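Transcription initiation factor IIB (Methanocaldococcus vulcanius, PDB 5O9I) probably excises itself from its host transcription factor by protein splicing, as a mini-intein with the HINT fold. Local coordinates at residues 60-65 with 147-152; 100-105 with 118-123. All coordinates share one frame; numbering follows the deposited sequence.

Contact 1: 60-65 with 147-152; sequences SNYKFK and EKLINS
The turn joining strands 53-58 and 64-68 of the HINT fold meets the short helix 147-150 through Tyr62 and Lys148. Lys148 starts with CG opposite the backbone N (chi1 -160°) and continues extended, and its chain crosses the Tyr62 ring at about a right angle. Lys148 CE lies 3.7 Å above the plane of the Tyr62 ring, over its centre, in a CH-pi contact, while Lys148 CD rests 3.5 Å from Tyr62 CE2. The ammonium follows over the same face, Lys148 NZ being 4.3 Å from the Tyr62 ring centroid, a cation-pi arrangement. Lys148 NZ also donates to Ser60 O at 2.9 Å, approaching nearly along the C=O axis (168°). Leu149 CD2 comes obliquely to the ring, 4.2 Å from Tyr62 CE2, and Ser152 CB lies at the ring edge, 3.6 Å from Tyr62 CB. Ser152 OG donates to Leu149 O at 2.7 Å and is also hydrogen-bonded to Phe154 N, linking helix 147-150 to the strand that follows. The aliphatic part of Lys63 passes Asn151 O, but its ammonium forms a salt bridge with Asp153. Beyond the two segments, Tyr62 OH is hydrogen-bonded to Val107 N and the ring meets Phe154. With an alanine in place of Lys148, Ser60 O would probably lose this donor and the tyrosine face the chain and charge lying over it. One lysine thus makes apolar contact through its methylenes and polar contact through its tip, so its positive charge faces both a pi cloud and a carbonyl oxygen, either of which would probably help to stabilise it.

Contact 2: 100-105 with 118-123; sequences FTVKDN and GDILVL
Phe100 and Thr101 meet Ile120 to Val122 where strand 100-103 runs across strand 120-123, the axes 4.8 Å apart at closest approach and their directions 121° from each other. Such a steep crossing allows little regular pairing: the one direct backbone hydrogen bond, Val122 N to Phe100 O, is weak at 3.3 Å. A water joins the strands beside it, accepting from Phe100 N at 3.1 Å and placed to donate to Val122 O at 2.7 Å. Phe100 O also receives a CA-H contact from Leu121, and Leu121 CD2 comes within 3.3 Å of Phe100 O. The Thr101 hydroxyl swings to the side opposite its backbone N (chi1 -168°), which carries OG1 to Ile120 O; the modelled 2.3 Å between Thr101 OG1 and Ile120 O is too short to be trusted in detail, though a hydrogen bond donated by the threonine fits the placement. Apolar contacts lie along the crossing: Val122 CG2 packs on Phe100 CB at 3.7 Å, and Val102 CG2 meets Ile120 CG2 at 3.8 Å. The Phe100 ring itself leads away from strand 120-123, to meet the rings of His193 and Phe58. Hydrogen bonding here is thus sparse: a weak amide bond, a water bridge and, doubtful in detail, a threonine hydroxyl, while Val102, Ile120, Val122 and Phe100 CB supply the apolar packing between the hairpin 98-103/106-111 and the edge strand 120-124.

How the contacts relate
The centres of the two contacts lie about 14 Å apart, on the same side of the chain's centre. Along the chain 60-65 comes first, then both segments of contact 2, and finally 147-152, so contact 1 closes a long excursion that contains contact 2. Strand 120-124 and helix 147-150 follow one another, with the unmodelled residues 127-145 lying between them. The contacts touch directly, Leu149 CG packing 3.5 Å from Asn105 O. Phe154, at the start of strand 154-162, meets both Tyr62 of contact 1 and Val122 of contact 2. Together they tie the turn before edge strand 64-68, helix 147-150, the hairpin 98-103/106-111 and edge strand 120-124 into one side of the intein splicing domain.

Contact 1: 60-65 with 147-152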
# COMPACT_ATOMS: atom_id res chain seq x y z
N SER A 60 0.78 15.73 6.17
CA SER A 60 1.02 15.91 7.59
C SER A 60 -0.22 16.34 8.40
O SER A 60 -0.25 16.14 9.63
CB SER A 60 2.14 16.93 7.76
OG SER A 60 1.71 18.19 7.29
N ASN A 61 -1.22 16.92 7.72
CA ASN A 61 -2.59 17.03 8.25
C ASN A 61 -3.49 15.81 8.15
O ASN A 61 -4.66 15.88 8.53
CB ASN A 61 -3.29 18.18 7.58
CG ASN A 61 -2.64 19.48 7.91
OD1 ASN A 61 -2.31 19.71 9.07
ND2 ASN A 61 -2.45 20.31 6.94
N TYR A 62 -2.95 14.68 7.71
CA TYR A 62 -3.71 13.45 7.57
C TYR A 62 -4.77 13.51 6.47
O TYR A 62 -5.77 12.79 6.55
CB TYR A 62 -4.32 12.99 8.92
CG TYR A 62 -3.43 12.53 10.03
CD1 TYR A 62 -2.04 12.27 9.83
CD2 TYR A 62 -3.97 12.35 11.31
CE1 TYR A 62 -1.24 11.85 10.90
CE2 TYR A 62 -3.16 11.95 12.39
CZ TYR A 62 -1.81 11.73 12.18
OH TYR A 62 -1.08 11.30 13.24
N LYS A 63 -4.52 14.32 5.45
CA LYS A 63 -5.38 14.47 4.31
C LYS A 63 -4.73 13.90 3.07
O LYS A 63 -3.55 14.09 2.86
CB LYS A 63 -5.63 15.94 4.07
CG LYS A 63 -6.28 16.68 5.23
CD LYS A 63 -7.73 16.29 5.48
CE LYS A 63 -8.58 16.42 4.19
NZ LYS A 63 -10.01 16.07 4.42
N PHE A 64 -5.53 13.26 2.23
CA PHE A 64 -5.09 12.69 1.00
C PHE A 64 -4.83 13.72 -0.09
O PHE A 64 -5.43 14.82 -0.14
CB PHE A 64 -6.08 11.66 0.49
CG PHE A 64 -6.19 10.44 1.35
CD1 PHE A 64 -5.08 9.82 1.86
CD2 PHE A 64 -7.41 9.92 1.64
CE1 PHE A 64 -5.17 8.72 2.68
CE2 PHE A 64 -7.55 8.77 2.45
CZ PHE A 64 -6.42 8.19 2.98
N LYS A 65 -3.79 13.39 -0.84
CA LYS A 65 -3.46 14.11 -2.08
C LYS A 65 -2.57 13.25 -2.99
O LYS A 65 -1.90 12.29 -2.56
CB LYS A 65 -2.87 15.50 -1.80
CG LYS A 65 -1.40 15.59 -1.45
CD LYS A 65 -1.02 17.09 -1.53
CE LYS A 65 0.46 17.39 -1.22
NZ LYS A 65 0.84 17.58 0.24
N GLU A 147 -9.08 15.97 17.44
CA GLU A 147 -9.56 16.97 16.50
C GLU A 147 -8.84 16.64 15.13
O GLU A 147 -9.45 16.65 14.03
CB GLU A 147 -9.28 18.40 17.03
CG GLU A 147 -10.21 18.95 18.23
CD GLU A 147 -9.63 18.98 19.71
OE1 GLU A 147 -8.44 18.60 19.98
OE2 GLU A 147 -10.35 19.43 20.66
N LYS A 148 -7.57 16.23 15.18
CA LYS A 148 -6.87 15.91 13.97
C LYS A 148 -7.39 14.62 13.33
O LYS A 148 -7.62 14.59 12.10
CB LYS A 148 -5.38 15.83 14.22
CG LYS A 148 -4.59 15.96 12.96
CD LYS A 148 -3.22 15.40 13.15
CE LYS A 148 -2.34 15.73 11.97
NZ LYS A 148 -0.91 15.82 12.45
N LEU A 149 -7.53 13.59 14.17
CA LEU A 149 -8.12 12.34 13.79
C LEU A 149 -9.49 12.53 13.18
O LEU A 149 -9.85 11.87 12.18
CB LEU A 149 -8.38 11.43 14.97
CG LEU A 149 -7.18 10.72 15.53
CD1 LEU A 149 -7.60 9.68 16.51
CD2 LEU A 149 -6.33 10.11 14.40
N ILE A 150 -10.26 13.43 13.78
CA ILE A 150 -11.60 13.69 13.32
C ILE A 150 -11.54 14.34 11.96
O ILE A 150 -12.31 13.98 11.08
CB ILE A 150 -12.39 14.53 14.35
CG1 ILE A 150 -12.70 13.68 15.59
CG2 ILE A 150 -13.73 14.94 13.81
CD1 ILE A 150 -13.41 14.42 16.70
N ASN A 151 -10.58 15.22 11.75
CA ASN A 151 -10.50 15.98 10.51
C ASN A 151 -9.78 15.24 9.38
O ASN A 151 -9.61 15.77 8.33
CB ASN A 151 -9.72 17.27 10.73
CG ASN A 151 -10.43 18.24 11.61
OD1 ASN A 151 -11.26 17.85 12.44
ND2 ASN A 151 -10.13 19.52 11.42
N SER A 152 -9.32 14.03 9.66
CA SER A 152 -8.49 13.29 8.75
C SER A 152 -9.36 12.69 7.66
O SER A 152 -10.57 12.62 7.86
CB SER A 152 -7.78 12.17 9.55
OG SER A 152 -8.67 11.14 9.90

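Contact 2: 100-105 with 118-123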
# COMPACT_ATOMS: atom_id res chain seq x y z
N PHE A 100 -0.78 1.01 9.39
CA PHE A 100 -0.81 1.99 10.46
C PHE A 100 -1.87 1.60 11.46
O PHE A 100 -2.85 0.94 11.11
CB PHE A 100 -1.14 3.37 9.95
CG PHE A 100 -0.03 4.05 9.20
CD1 PHE A 100 0.16 3.82 7.82
CD2 PHE A 100 0.81 4.96 9.83
CE1 PHE A 100 1.16 4.47 7.12
CE2 PHE A 100 1.80 5.63 9.12
CZ PHE A 100 1.98 5.38 7.78
N THR A 101 -1.67 2.03 12.69
CA THR A 101 -2.65 1.83 13.72
C THR A 101 -2.68 3.13 14.49
O THR A 101 -1.95 4.06 14.16
CB THR A 101 -2.33 0.61 14.63
OG1 THR A 101 -3.46 0.31 15.44
CG2 THR A 101 -1.09 0.87 15.53
N VAL A 102 -3.55 3.20 15.48
CA VAL A 102 -3.61 4.37 16.33
C VAL A 102 -2.87 4.05 17.60
O VAL A 102 -2.88 2.90 18.06
CB VAL A 102 -5.05 4.80 16.67
CG1 VAL A 102 -5.07 6.01 17.62
CG2 VAL A 102 -5.80 5.10 15.38
N LYS A 103 -2.17 5.05 18.13
CA LYS A 103 -1.79 5.00 19.48
C LYS A 103 -1.53 6.41 19.98
O LYS A 103 -0.82 7.19 19.35
CB LYS A 103 -0.60 4.07 19.64
CG LYS A 103 -0.34 3.71 21.08
CD LYS A 103 -1.37 2.75 21.73
CE LYS A 103 -1.06 2.42 23.22
NZ LYS A 103 0.38 2.40 23.66
N ASP A 104 -2.20 6.73 21.10
CA ASP A 104 -2.19 8.07 21.71
C ASP A 104 -2.72 9.14 20.75
O ASP A 104 -2.23 10.27 20.67
CB ASP A 104 -0.80 8.40 22.29
CG ASP A 104 -0.43 7.50 23.48
OD1 ASP A 104 -1.34 6.87 24.10
OD2 ASP A 104 0.79 7.42 23.80
N ASN A 105 -3.72 8.73 19.99
CA ASN A 105 -4.44 9.61 19.10
C ASN A 105 -3.66 10.07 17.88
O ASN A 105 -4.08 10.99 17.18
CB ASN A 105 -5.06 10.78 19.91
CG ASN A 105 -5.94 10.29 21.04
OD1 ASN A 105 -6.07 10.98 22.04
ND2 ASN A 105 -6.52 9.06 20.91
N GLY A 118 -8.65 -7.53 16.35
CA GLY A 118 -9.21 -6.49 17.23
C GLY A 118 -8.38 -5.22 17.41
O GLY A 118 -8.82 -4.27 18.09
N ASP A 119 -7.19 -5.16 16.82
CA ASP A 119 -6.49 -3.91 16.71
C ASP A 119 -7.12 -3.08 15.59
O ASP A 119 -7.79 -3.59 14.67
CB ASP A 119 -4.96 -4.03 16.53
CG ASP A 119 -4.16 -3.46 17.77
OD1 ASP A 119 -4.26 -4.06 18.86
OD2 ASP A 119 -3.45 -2.41 17.66
N ILE A 120 -6.86 -1.78 15.76
CA ILE A 120 -7.44 -0.76 14.97
C ILE A 120 -6.46 -0.46 13.86
O ILE A 120 -5.28 -0.21 14.12
CB ILE A 120 -7.75 0.46 15.86
CG1 ILE A 120 -9.17 0.28 16.43
CG2 ILE A 120 -7.62 1.78 15.10
CD1 ILE A 120 -9.42 0.95 17.76
N LEU A 121 -6.96 -0.52 12.62
CA LEU A 121 -6.20 -0.16 11.44
C LEU A 121 -6.76 1.05 10.80
O LEU A 121 -7.93 1.34 10.94
CB LEU A 121 -6.21 -1.29 10.44
CG LEU A 121 -5.35 -2.49 10.81
CD1 LEU A 121 -5.20 -3.38 9.58
CD2 LEU A 121 -4.00 -2.10 11.36
N VAL A 122 -5.89 1.77 10.10
CA VAL A 122 -6.24 3.01 9.40
C VAL A 122 -6.55 2.67 7.94
O VAL A 122 -5.77 1.95 7.28
CB VAL A 122 -5.09 4.03 9.47
CG1 VAL A 122 -5.59 5.36 8.99
CG2 VAL A 122 -4.60 4.24 10.87
N LEU A 123 -7.69 3.14 7.46
CA LEU A 123 -8.04 3.07 6.03
C LEU A 123 -8.63 4.41 5.60
O LEU A 123 -8.94 5.27 6.48
CB LEU A 123 -9.06 1.96 5.70
CG LEU A 123 -8.72 0.52 5.99
CD1 LEU A 123 -8.92 0.11 7.45
CD2 LEU A 123 -9.57 -0.39 5.07
O HOH W 1 -3.58 0.72 8.21